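Local structure of N-methyltransferase (Streptoalloteichus sp. ATCC 53650, 5BSZ) at residues A[52-57]-A[97-102]; A[117-122]-A[206-211]; A[130-135]-A[220-225]; A[146-151]-A[239-244]. The protein probably transfers a methyl group from S-adenosylmethionine to the amino nitrogen of a deoxysugar, as a sugar N-methyltransferase tied to kedarcidin. All coordinates share one frame; numbering follows the deposited sequence. Where two conformers were deposited one is given.

Contact 1: residues A[52-57]-A[97-102]; sequences LDVACG and ADMFDF. With SAH (S-adenosyl-L-homocysteine), chain B.
V54 sets its two methyls against different neighbours in 97-102: CG1 presses on M99 CB at 3.5 Å, while CG2 meets the F102 ring at CZ, 4.0 Å away. L52 and F102 point at each other from opposite directions, L52 CD2 lying 3.9 Å from F102 CE2, so the end of the phenyl fills the hollow between L52 and V54. M99 CG lies between its backbone N and carbonyl carbon (chi1 59°), which puts CG 3.3 Å from N1 of S-adenosyl-L-homocysteine (SAH), and SD follows beside the adenine. A55 CB abuts the ribose and adenine, and A55 O accepts from the amino-acid nitrogen SAH N. The adenine edge is read by M99 N, donating to SAH N1 at 2.9 Å, and by D98 OD1, accepting from SAH N6 at 2.9 Å (175°). D98 OD1 also takes F100 N from above the carboxylate plane, closing an Asx turn; an alanine here would probably leave SAH N6 without that acceptor and the turn less firmly held. In this Rossmann-like methyltransferase fold, strand 50-54 lies between strands 71-76 and 110-113, with M134 of helix 124-135 against V54.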
# COMPACT_ATOMS: atom_id res chain seq x y z
N LEU A 52 2.39 5.00 40.71
CA LEU A 52 1.74 4.42 39.55
C LEU A 52 1.94 5.24 38.25
O LEU A 52 1.73 6.44 38.26
CB LEU A 52 0.25 4.31 39.84
CG LEU A 52 -0.62 3.94 38.64
CD1 LEU A 52 -0.48 2.47 38.28
CD2 LEU A 52 -2.08 4.26 38.77
N ASP A 53 2.47 4.60 37.21
CA ASP A 53 2.66 5.22 35.89
C ASP A 53 1.58 4.73 34.92
O ASP A 53 1.48 3.54 34.56
CB ASP A 53 4.08 4.98 35.37
CG ASP A 53 4.38 5.70 34.04
OD1 ASP A 53 3.73 6.74 33.78
OD2 ASP A 53 5.28 5.21 33.30
N VAL A 54 0.73 5.67 34.52
CA VAL A 54 -0.47 5.42 33.71
C VAL A 54 -0.15 5.66 32.23
O VAL A 54 0.34 6.72 31.86
CB VAL A 54 -1.63 6.32 34.15
CG1 VAL A 54 -2.85 6.10 33.29
CG2 VAL A 54 -1.94 6.08 35.63
N ALA A 55 -0.45 4.64 31.41
CA ALA A 55 -0.01 4.52 30.01
C ALA A 55 1.49 4.45 29.90
O ALA A 55 2.09 5.22 29.17
CB ALA A 55 -0.60 5.62 29.11
N CYS A 56 2.04 3.46 30.60
CA CYS A 56 3.45 3.35 30.84
C CYS A 56 4.26 2.80 29.62
O CYS A 56 5.47 2.78 29.66
CB CYS A 56 3.67 2.53 32.10
SG CYS A 56 3.17 0.79 31.93
N GLY A 57 3.63 2.37 28.55
CA GLY A 57 4.40 1.89 27.36
C GLY A 57 5.28 0.70 27.75
O GLY A 57 4.82 -0.20 28.47
N ALA A 97 -5.50 -1.93 31.55
CA ALA A 97 -6.65 -1.12 31.83
C ALA A 97 -6.62 0.19 31.06
O ALA A 97 -5.60 0.59 30.50
CB ALA A 97 -6.81 -0.83 33.31
N ASP A 98 -7.82 0.76 31.01
CA ASP A 98 -8.13 2.00 30.33
C ASP A 98 -7.91 3.17 31.28
O ASP A 98 -8.57 3.30 32.34
CB ASP A 98 -9.57 1.95 29.84
CG ASP A 98 -9.96 3.18 29.04
OD1 ASP A 98 -9.11 4.09 28.78
OD2 ASP A 98 -11.18 3.25 28.81
N MET A 99 -6.99 4.03 30.88
CA MET A 99 -6.61 5.21 31.68
C MET A 99 -7.80 6.08 31.96
O MET A 99 -7.78 6.86 32.92
CB MET A 99 -5.50 6.04 30.97
CG MET A 99 -5.88 6.57 29.60
SD MET A 99 -4.58 7.37 28.55
CE MET A 99 -4.21 8.51 29.81
N PHE A 100 -8.82 6.01 31.12
CA PHE A 100 -9.99 6.86 31.26
C PHE A 100 -10.94 6.44 32.36
O PHE A 100 -11.74 7.26 32.81
CB PHE A 100 -10.75 7.00 29.93
CG PHE A 100 -9.89 7.63 28.90
CD1 PHE A 100 -9.39 8.89 29.14
CD2 PHE A 100 -9.48 6.91 27.81
CE1 PHE A 100 -8.51 9.44 28.25
CE2 PHE A 100 -8.60 7.48 26.91
CZ PHE A 100 -8.12 8.73 27.13
N ASP A 101 -10.90 5.17 32.73
CA ASP A 101 -11.74 4.68 33.81
C ASP A 101 -11.18 3.33 34.28
O ASP A 101 -11.31 2.30 33.59
CB ASP A 101 -13.17 4.58 33.31
CG ASP A 101 -14.14 4.15 34.41
OD1 ASP A 101 -14.86 3.16 34.24
OD2 ASP A 101 -14.02 4.71 35.51
N PHE A 102 -10.35 3.38 35.31
CA PHE A 102 -9.70 2.19 35.87
C PHE A 102 -9.78 2.35 37.41
O PHE A 102 -9.99 3.45 37.95
CB PHE A 102 -8.25 2.04 35.38
CG PHE A 102 -7.30 3.09 35.89
CD1 PHE A 102 -7.13 4.30 35.22
CD2 PHE A 102 -6.56 2.87 37.05
CE1 PHE A 102 -6.31 5.29 35.73
CE2 PHE A 102 -5.73 3.85 37.55
CZ PHE A 102 -5.59 5.06 36.89
N SAH B . 4.18 7.09 28.93
CA SAH B . 4.90 6.24 27.90
CB SAH B . 4.01 5.80 26.71
CG SAH B . 4.12 6.45 25.36
SD SAH B . 3.09 5.84 24.06
C SAH B . 6.15 7.01 27.59
O SAH B . 6.37 8.15 27.95
OXT SAH B . 7.05 6.42 27.07
C5' SAH B . 1.42 6.05 24.61
C4' SAH B . 0.95 4.77 25.31
O4' SAH B . -0.39 4.94 25.83
C3' SAH B . 0.84 3.57 24.38
O3' SAH B . 1.66 2.54 24.91
C2' SAH B . -0.61 3.11 24.38
O2' SAH B . -0.73 1.66 24.36
C1' SAH B . -1.12 3.74 25.65
N9 SAH B . -2.57 4.04 25.66
C8 SAH B . -3.32 4.56 24.64
N7 SAH B . -4.61 4.68 25.02
C5 SAH B . -4.68 4.18 26.29
C6 SAH B . -5.75 3.99 27.26
N6 SAH B . -6.98 4.39 26.87
N1 SAH B . -5.41 3.48 28.47
C2 SAH B . -4.18 3.09 28.77
N3 SAH B . -3.13 3.23 27.94
C4 SAH B . -3.33 3.76 26.72

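Contact 2: residues A[117-122]-A[206-211]; sequences SIAYAA and QDLTLF. With SAH (S-adenosyl-L-homocysteine), chain B; EDO (1,2-ethanediol), chain C.
A119 and T209 anchor a buried, mixed polar and apolar contact in which the 3-10 turn 117-120, following strand 110-113 of the Rossmann-like sheet, docks on the end of strand 198-209, an outermost strand of the four-stranded antiparallel sheet. The backbone evidence is T209 N donating to A119 O at 3.0 Å (167°), with the donor tilted 21° from the carbonyl plane. A119 and L208 are the nearest pair by CA atoms, and their CB atoms lie 4.2 Å apart. Beyond them L208 CD2 rests on Y120 CD2 at 3.8 Å, the two side chains crossing obliquely. Y120 carries its CG anti to the carbonyl carbon (chi1 -74°), which turns the ring so that one face covers the C8 and N7 side of the adenine of S-adenosyl-L-homocysteine; SAH C8 sits 3.5 Å from Y120 CE1, offset toward the ring's rim. At the other end, F211 brings CZ to 4.0 Å from A121 CB, and T209 CG2 lies over one face of the phenyl. The T209 hydroxyl donates to A121 O at 2.7 Å, in the carbonyl plane and on a lone pair. A water bridges A122 O and T209 OG1, and H2 of a second subunit also hydrogen-bonds to OG1. The buried hydroxyl is therefore tied to a carbonyl, a water and a neighbouring subunit, while the A119 carbonyl is met by a backbone N-H: polar groups fix the turn to the strand, and apolar groups pack beside them.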
# COMPACT_ATOMS: atom_id res chain seq x y z
N SER A 117 0.72 11.49 27.01
CA SER A 117 -0.19 10.39 26.82
C SER A 117 -1.63 10.72 27.22
O SER A 117 -2.59 10.20 26.64
CB SER A 117 0.28 9.16 27.59
OG SER A 117 1.49 8.69 27.03
N ILE A 118 -1.79 11.70 28.11
CA ILE A 118 -3.10 12.07 28.55
C ILE A 118 -3.97 12.65 27.41
O ILE A 118 -5.18 12.61 27.51
CB ILE A 118 -3.19 12.93 29.86
CG1 ILE A 118 -4.55 12.61 30.57
CG2 ILE A 118 -2.95 14.39 29.62
CD1 ILE A 118 -4.62 13.03 32.01
N ALA A 119 -3.32 13.10 26.35
CA ALA A 119 -3.99 13.79 25.23
C ALA A 119 -4.49 12.82 24.21
O ALA A 119 -5.11 13.19 23.22
CB ALA A 119 -3.01 14.78 24.60
N TYR A 120 -4.45 11.52 24.49
CA TYR A 120 -5.44 10.64 23.91
C TYR A 120 -6.89 10.99 24.28
O TYR A 120 -7.80 10.62 23.55
CB TYR A 120 -5.16 9.18 24.31
CG TYR A 120 -4.00 8.48 23.62
CD1 TYR A 120 -4.22 7.50 22.66
CD2 TYR A 120 -2.72 8.82 23.88
CE1 TYR A 120 -3.17 6.83 22.04
CE2 TYR A 120 -1.66 8.19 23.26
CZ TYR A 120 -1.88 7.22 22.33
OH TYR A 120 -0.80 6.62 21.76
N ALA A 121 -7.10 11.72 25.37
CA ALA A 121 -8.42 12.22 25.68
C ALA A 121 -8.90 13.05 24.51
O ALA A 121 -8.16 13.91 24.05
CB ALA A 121 -8.40 13.06 26.95
N ALA A 122 -10.14 12.84 24.11
CA ALA A 122 -10.66 13.51 22.91
C ALA A 122 -11.26 14.89 23.19
O ALA A 122 -11.34 15.70 22.27
CB ALA A 122 -11.65 12.61 22.21
N GLN A 206 -2.16 8.77 14.16
CA GLN A 206 -2.73 8.94 15.48
C GLN A 206 -2.96 10.42 15.76
O GLN A 206 -2.15 11.28 15.39
CB GLN A 206 -1.89 8.24 16.56
CG GLN A 206 -0.80 9.06 17.24
CD GLN A 206 0.06 8.29 18.24
OE1 GLN A 206 0.98 7.56 17.87
NE2 GLN A 206 -0.20 8.50 19.52
N ASP A 207 -4.08 10.69 16.41
CA ASP A 207 -4.48 12.03 16.84
C ASP A 207 -4.20 12.21 18.34
O ASP A 207 -4.39 11.29 19.13
CB ASP A 207 -5.97 12.19 16.57
CG ASP A 207 -6.33 12.36 15.07
OD1 ASP A 207 -5.44 12.71 14.31
OD2 ASP A 207 -7.54 12.23 14.74
N LEU A 208 -3.79 13.43 18.72
CA LEU A 208 -3.77 13.89 20.09
C LEU A 208 -4.46 15.25 20.19
O LEU A 208 -4.30 16.09 19.28
CB LEU A 208 -2.30 14.05 20.49
CG LEU A 208 -1.44 12.77 20.56
CD1 LEU A 208 0.02 13.08 20.69
CD2 LEU A 208 -1.89 11.88 21.71
N THR A 209 -5.23 15.45 21.26
CA THR A 209 -5.93 16.73 21.44
C THR A 209 -4.97 17.82 21.95
O THR A 209 -4.15 17.57 22.82
CB THR A 209 -7.07 16.56 22.43
OG1 THR A 209 -7.83 15.49 21.94
CG2 THR A 209 -7.92 17.83 22.54
N LEU A 210 -5.08 19.04 21.42
CA LEU A 210 -4.38 20.18 21.89
C LEU A 210 -5.21 20.93 22.93
O LEU A 210 -6.19 21.61 22.57
CB LEU A 210 -4.02 21.09 20.70
CG LEU A 210 -3.22 20.44 19.57
CD1 LEU A 210 -3.20 21.30 18.29
CD2 LEU A 210 -1.82 20.16 20.07
N PHE A 211 -4.93 20.69 24.21
CA PHE A 211 -5.70 21.36 25.28
C PHE A 211 -4.97 22.58 25.76
O PHE A 211 -3.75 22.55 25.98
CB PHE A 211 -5.92 20.46 26.50
CG PHE A 211 -6.73 19.24 26.25
CD1 PHE A 211 -6.14 18.01 26.19
CD2 PHE A 211 -8.11 19.32 26.17
CE1 PHE A 211 -6.90 16.88 25.99
CE2 PHE A 211 -8.88 18.20 26.00
CZ PHE A 211 -8.28 16.95 25.93
N SAH B . 4.18 7.09 28.93
CA SAH B . 4.90 6.24 27.90
CB SAH B . 4.01 5.80 26.71
CG SAH B . 4.12 6.45 25.36
SD SAH B . 3.09 5.84 24.06
C SAH B . 6.15 7.01 27.59
O SAH B . 6.37 8.15 27.95
OXT SAH B . 7.05 6.42 27.07
C5' SAH B . 1.42 6.05 24.61
C4' SAH B . 0.95 4.77 25.31
O4' SAH B . -0.39 4.94 25.83
C3' SAH B . 0.84 3.57 24.38
O3' SAH B . 1.66 2.54 24.91
C2' SAH B . -0.61 3.11 24.38
O2' SAH B . -0.73 1.66 24.36
C1' SAH B . -1.12 3.74 25.65
N9 SAH B . -2.57 4.04 25.66
C8 SAH B . -3.32 4.56 24.64
N7 SAH B . -4.61 4.68 25.02
C5 SAH B . -4.68 4.18 26.29
C6 SAH B . -5.75 3.99 27.26
N6 SAH B . -6.98 4.39 26.87
N1 SAH B . -5.41 3.48 28.47
C2 SAH B . -4.18 3.09 28.77
N3 SAH B . -3.13 3.23 27.94
C4 SAH B . -3.33 3.76 26.72
C1 EDO C . -7.78 8.69 13.24
O1 EDO C . -8.12 9.44 14.44
C2 EDO C . -8.85 8.72 12.12
O2 EDO C . -10.16 9.21 12.48
O HOH W 1 -10.22 15.89 19.95

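Contact 3: residues A[130-135]-A[220-225]; sequences AVRAMA and LAAAGC
V131 and A135, one helical turn apart on helix 124-135, pack against the Schellman motif that ends helix 213-222. In that motif C225 N bonds to L220 O and G224 N to A221 O, with G224 at positive phi as the C-prime residue. The close side of the contact centres on A223: its CB stands 3.7 Å from A135 CB and 3.8 Å from V131 CG1, a small methyl fitted between two side chains of the facing helix. The backbones come close there as well, since R132 and A223 have their CA atoms 4.8 Å apart, a spacing that the short alanine side chains permit. V131 CG1, placed anti to the backbone N (chi1 172°), also reaches L220 CD2 at 4.0 Å, the two side chains crossing at about a right angle. No hydrogen bond joins the two segments; the side-chain contacts here are mostly apolar. On its inner side the contact backs onto the Rossmann-like sheet, with V131 touching L144 and I146 of strand 143-146 and L220 touching P227. The solvent side is looser. A222 is exposed, and the partly exposed R132 swings across to it through bends at chi2 and chi3. The guanidinium meets A222 by its edge, NH1 lying 3.9 Å from the CB, with A222 O also in its plane; neither approach is a hydrogen bond. At the far end of the buried side, C225 SG makes a light apolar contact with A135 CB at 4.1 Å.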
# COMPACT_ATOMS: atom_id res chain seq x y z
N ALA A 130 -10.09 11.00 32.97
CA ALA A 130 -8.73 10.46 33.21
C ALA A 130 -8.09 11.03 34.49
O ALA A 130 -7.46 10.33 35.24
CB ALA A 130 -7.79 10.73 32.04
N VAL A 131 -8.17 12.34 34.69
CA VAL A 131 -7.49 12.95 35.82
C VAL A 131 -8.18 12.55 37.12
O VAL A 131 -7.53 12.32 38.15
CB VAL A 131 -7.45 14.48 35.63
CG1 VAL A 131 -6.92 15.16 36.87
CG2 VAL A 131 -6.56 14.80 34.42
N ARG A 132 -9.50 12.43 37.06
CA ARG A 132 -10.23 11.90 38.21
C ARG A 132 -9.81 10.47 38.56
O ARG A 132 -9.64 10.11 39.76
CB ARG A 132 -11.73 11.99 37.96
CG ARG A 132 -12.56 12.15 39.22
CD ARG A 132 -13.68 13.20 39.05
NE ARG A 132 -14.24 13.17 37.69
CZ ARG A 132 -14.35 14.19 36.82
NH1 ARG A 132 -13.99 15.46 37.12
NH2 ARG A 132 -14.85 13.89 35.60
N ALA A 133 -9.70 9.62 37.55
CA ALA A 133 -9.36 8.24 37.81
C ALA A 133 -7.97 8.16 38.41
O ALA A 133 -7.78 7.34 39.28
CB ALA A 133 -9.41 7.38 36.55
N MET A 134 -7.00 8.93 37.88
CA MET A 134 -5.69 9.10 38.50
C MET A 134 -5.75 9.58 39.96
O MET A 134 -5.10 8.98 40.82
CB MET A 134 -4.75 10.02 37.70
CG MET A 134 -4.40 9.38 36.33
SD MET A 134 -3.59 10.61 35.30
CE MET A 134 -3.76 9.68 33.78
N ALA A 135 -6.49 10.66 40.22
CA ALA A 135 -6.63 11.27 41.55
C ALA A 135 -7.24 10.33 42.60
O ALA A 135 -6.85 10.41 43.77
CB ALA A 135 -7.48 12.54 41.44
N LEU A 220 -7.56 19.12 37.09
CA LEU A 220 -6.93 18.90 38.42
C LEU A 220 -7.83 19.36 39.57
O LEU A 220 -8.11 18.59 40.49
CB LEU A 220 -5.56 19.55 38.49
CG LEU A 220 -4.52 18.77 37.69
CD1 LEU A 220 -3.28 19.59 37.45
CD2 LEU A 220 -4.06 17.50 38.40
N ALA A 221 -8.31 20.60 39.50
CA ALA A 221 -9.22 21.16 40.50
C ALA A 221 -10.51 20.36 40.64
O ALA A 221 -10.93 20.07 41.75
CB ALA A 221 -9.57 22.59 40.12
N ALA A 222 -11.14 19.98 39.53
CA ALA A 222 -12.31 19.13 39.59
C ALA A 222 -12.03 17.74 40.10
O ALA A 222 -12.95 17.09 40.56
CB ALA A 222 -13.00 19.05 38.24
N ALA A 223 -10.78 17.29 40.04
CA ALA A 223 -10.41 15.99 40.62
C ALA A 223 -10.02 16.11 42.09
O ALA A 223 -9.48 15.15 42.66
CB ALA A 223 -9.25 15.39 39.85
N GLY A 224 -10.24 17.27 42.70
CA GLY A 224 -9.95 17.47 44.13
C GLY A 224 -8.48 17.63 44.44
O GLY A 224 -8.02 17.29 45.54
N CYS A 225 -7.71 18.12 43.46
CA CYS A 225 -6.30 18.42 43.64
C CYS A 225 -6.05 19.91 43.50
O CYS A 225 -6.70 20.57 42.68
CB CYS A 225 -5.45 17.71 42.58
SG CYS A 225 -5.54 15.90 42.73

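Contact 4: residues A[146-151]-A[239-244]; sequences IDPWWS and GLFVGV. With THM (thymidine), chain G.
I146 and F241 form an antiparallel hydrogen-bonded pair that satisfies all four backbone polar groups facing one another: I146 N donates to F241 O at 2.8 Å, nearly along the C=O axis, and F241 N returns to I146 O at 2.9 Å (150°). Next to this pair, a water joins D147 and G239, donating to D147 OD1 at 2.6 Å and to G239 O at 2.7 Å. The other D147 oxygen, OD2, accepts from T115 N, and R238 makes a salt bridge to OD1, so both carboxylate oxygens are engaged. With CG anti to the backbone N (chi1 -179°), the CB of D147 lies 3.8 Å from L240 CD2. P148 sets CG at the edge of the F241 ring, 3.7 Å from CE2. Further along, W150 lies face-on to the base of thymidine, THM N3 being over the centre of the indole, and R238 makes a cation-pi contact with the same residue. A serine in place of W150 would probably leave the base without its stacking surface and R238 without its cation-pi partner. Strand 240-245 runs antiparallel between strands 143-146 and 225-230; helix 213-222 covers F241 through L217 and L220, while W36 of helix 30-44 packs on L240.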
# COMPACT_ATOMS: atom_id res chain seq x y z
N ILE A 146 1.35 15.29 35.57
CA ILE A 146 0.99 15.17 34.13
C ILE A 146 2.00 15.91 33.27
O ILE A 146 2.27 17.11 33.50
CB ILE A 146 -0.39 15.77 33.89
CG1 ILE A 146 -1.43 15.01 34.70
CG2 ILE A 146 -0.72 15.75 32.40
CD1 ILE A 146 -2.79 15.69 34.71
N ASP A 147 2.64 15.15 32.38
CA ASP A 147 3.47 15.68 31.33
C ASP A 147 2.53 15.89 30.13
O ASP A 147 2.19 14.94 29.42
CB ASP A 147 4.59 14.68 30.98
CG ASP A 147 5.54 15.20 29.87
OD1 ASP A 147 5.47 16.41 29.52
OD2 ASP A 147 6.31 14.36 29.32
N PRO A 148 2.02 17.11 29.97
CA PRO A 148 0.97 17.39 29.02
C PRO A 148 1.49 17.29 27.59
O PRO A 148 2.70 17.31 27.36
CB PRO A 148 0.58 18.84 29.35
CG PRO A 148 1.87 19.44 29.73
CD PRO A 148 2.58 18.36 30.52
N TRP A 149 0.57 17.11 26.65
CA TRP A 149 0.91 17.32 25.23
C TRP A 149 0.86 18.83 25.00
O TRP A 149 0.53 19.61 25.95
CB TRP A 149 -0.10 16.55 24.36
CG TRP A 149 0.16 16.65 22.87
CD1 TRP A 149 -0.72 17.12 21.94
CD2 TRP A 149 1.36 16.32 22.15
NE1 TRP A 149 -0.15 17.10 20.70
CE2 TRP A 149 1.13 16.62 20.80
CE3 TRP A 149 2.59 15.79 22.50
CZ2 TRP A 149 2.09 16.42 19.81
CZ3 TRP A 149 3.54 15.57 21.50
CH2 TRP A 149 3.30 15.92 20.18
N TRP A 150 1.24 19.24 23.78
CA TRP A 150 1.18 20.63 23.35
C TRP A 150 -0.21 21.23 23.39
O TRP A 150 -1.21 20.52 23.38
CB TRP A 150 1.89 20.85 21.99
CG TRP A 150 3.30 20.33 22.00
CD1 TRP A 150 3.75 19.12 21.47
CD2 TRP A 150 4.44 20.93 22.62
NE1 TRP A 150 5.12 18.96 21.72
CE2 TRP A 150 5.56 20.06 22.40
CE3 TRP A 150 4.65 22.13 23.32
CZ2 TRP A 150 6.84 20.36 22.91
CZ3 TRP A 150 5.93 22.43 23.78
CH2 TRP A 150 7.00 21.56 23.57
N SER A 151 -0.24 22.57 23.50
CA SER A 151 -1.48 23.35 23.52
C SER A 151 -1.69 23.97 22.14
O SER A 151 -0.75 24.04 21.36
CB SER A 151 -1.28 24.48 24.56
OG SER A 151 -1.40 23.93 25.88
N GLY A 239 6.17 22.51 30.20
CA GLY A 239 6.14 22.35 31.62
C GLY A 239 5.42 21.10 32.08
O GLY A 239 5.24 20.13 31.30
N LEU A 240 5.06 21.10 33.37
CA LEU A 240 4.30 20.00 33.93
C LEU A 240 3.12 20.55 34.65
O LEU A 240 3.23 21.61 35.27
CB LEU A 240 5.18 19.18 34.88
CG LEU A 240 6.36 18.41 34.34
CD1 LEU A 240 7.01 17.69 35.51
CD2 LEU A 240 6.02 17.37 33.27
N PHE A 241 2.01 19.81 34.61
CA PHE A 241 0.89 20.09 35.50
C PHE A 241 0.89 19.13 36.67
O PHE A 241 1.00 17.90 36.49
CB PHE A 241 -0.43 20.06 34.77
CG PHE A 241 -0.55 21.13 33.73
CD1 PHE A 241 -0.86 22.44 34.09
CD2 PHE A 241 -0.26 20.86 32.41
CE1 PHE A 241 -0.93 23.43 33.12
CE2 PHE A 241 -0.31 21.85 31.44
CZ PHE A 241 -0.66 23.13 31.79
N VAL A 242 0.85 19.71 37.86
CA VAL A 242 0.94 18.91 39.11
C VAL A 242 -0.22 19.24 40.01
O VAL A 242 -0.67 20.40 40.07
CB VAL A 242 2.26 19.15 39.86
CG1 VAL A 242 2.32 18.33 41.15
CG2 VAL A 242 3.44 18.77 38.97
N GLY A 243 -0.74 18.22 40.69
CA GLY A 243 -1.83 18.39 41.62
C GLY A 243 -1.50 17.65 42.91
O GLY A 243 -0.91 16.54 42.89
N VAL A 244 -1.86 18.28 44.03
CA VAL A 244 -1.71 17.63 45.32
C VAL A 244 -3.08 17.35 45.81
O VAL A 244 -3.91 18.26 45.89
CB VAL A 244 -0.96 18.50 46.33
CG1 VAL A 244 -1.00 17.87 47.72
CG2 VAL A 244 0.46 18.69 45.83
O5' THM G . 8.36 15.57 19.00
C5' THM G . 7.95 16.21 17.77
C4' THM G . 6.57 16.86 17.90
O4' THM G . 6.82 17.91 18.85
C3' THM G . 5.98 17.55 16.64
O3' THM G . 4.68 17.03 16.30
C2' THM G . 5.90 19.06 16.92
C1' THM G . 6.14 19.09 18.43
N1 THM G . 6.78 20.24 19.10
C2 THM G . 5.84 21.27 19.30
O2 THM G . 4.71 21.06 18.84
N3 THM G . 6.13 22.41 19.92
C4 THM G . 7.34 22.62 20.43
O4 THM G . 7.61 23.71 21.03
C5 THM G . 8.34 21.55 20.24
C5M THM G . 9.69 21.86 20.83
C6 THM G . 8.02 20.36 19.60
O HOH W 2 6.49 18.76 29.31

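In the fold
Contact 1 and contact 2 both touch S-adenosyl-L-homocysteine, their centres 14 Å apart, and join directly where F100 CZ comes to 3.6 Å from A121 N. Contact 3 adjoins both: its centre is also 14 Å from that of contact 1, V54 CG1 meeting M134 CE at 3.7 Å, and I118 CD1 of contact 2 reaches V131 CG2 at 3.6 Å. Contact 4 carries the thymidine-stacking residue and adjoins contact 2, centres 13 Å apart, with A119 CB 3.4 Å from W149 CB. Segment 117-122 thus connects the cofactor side to the thymidine side, whereas contacts 1 and 4 reach one sheet without touching, their nearest atoms about 8 Å apart.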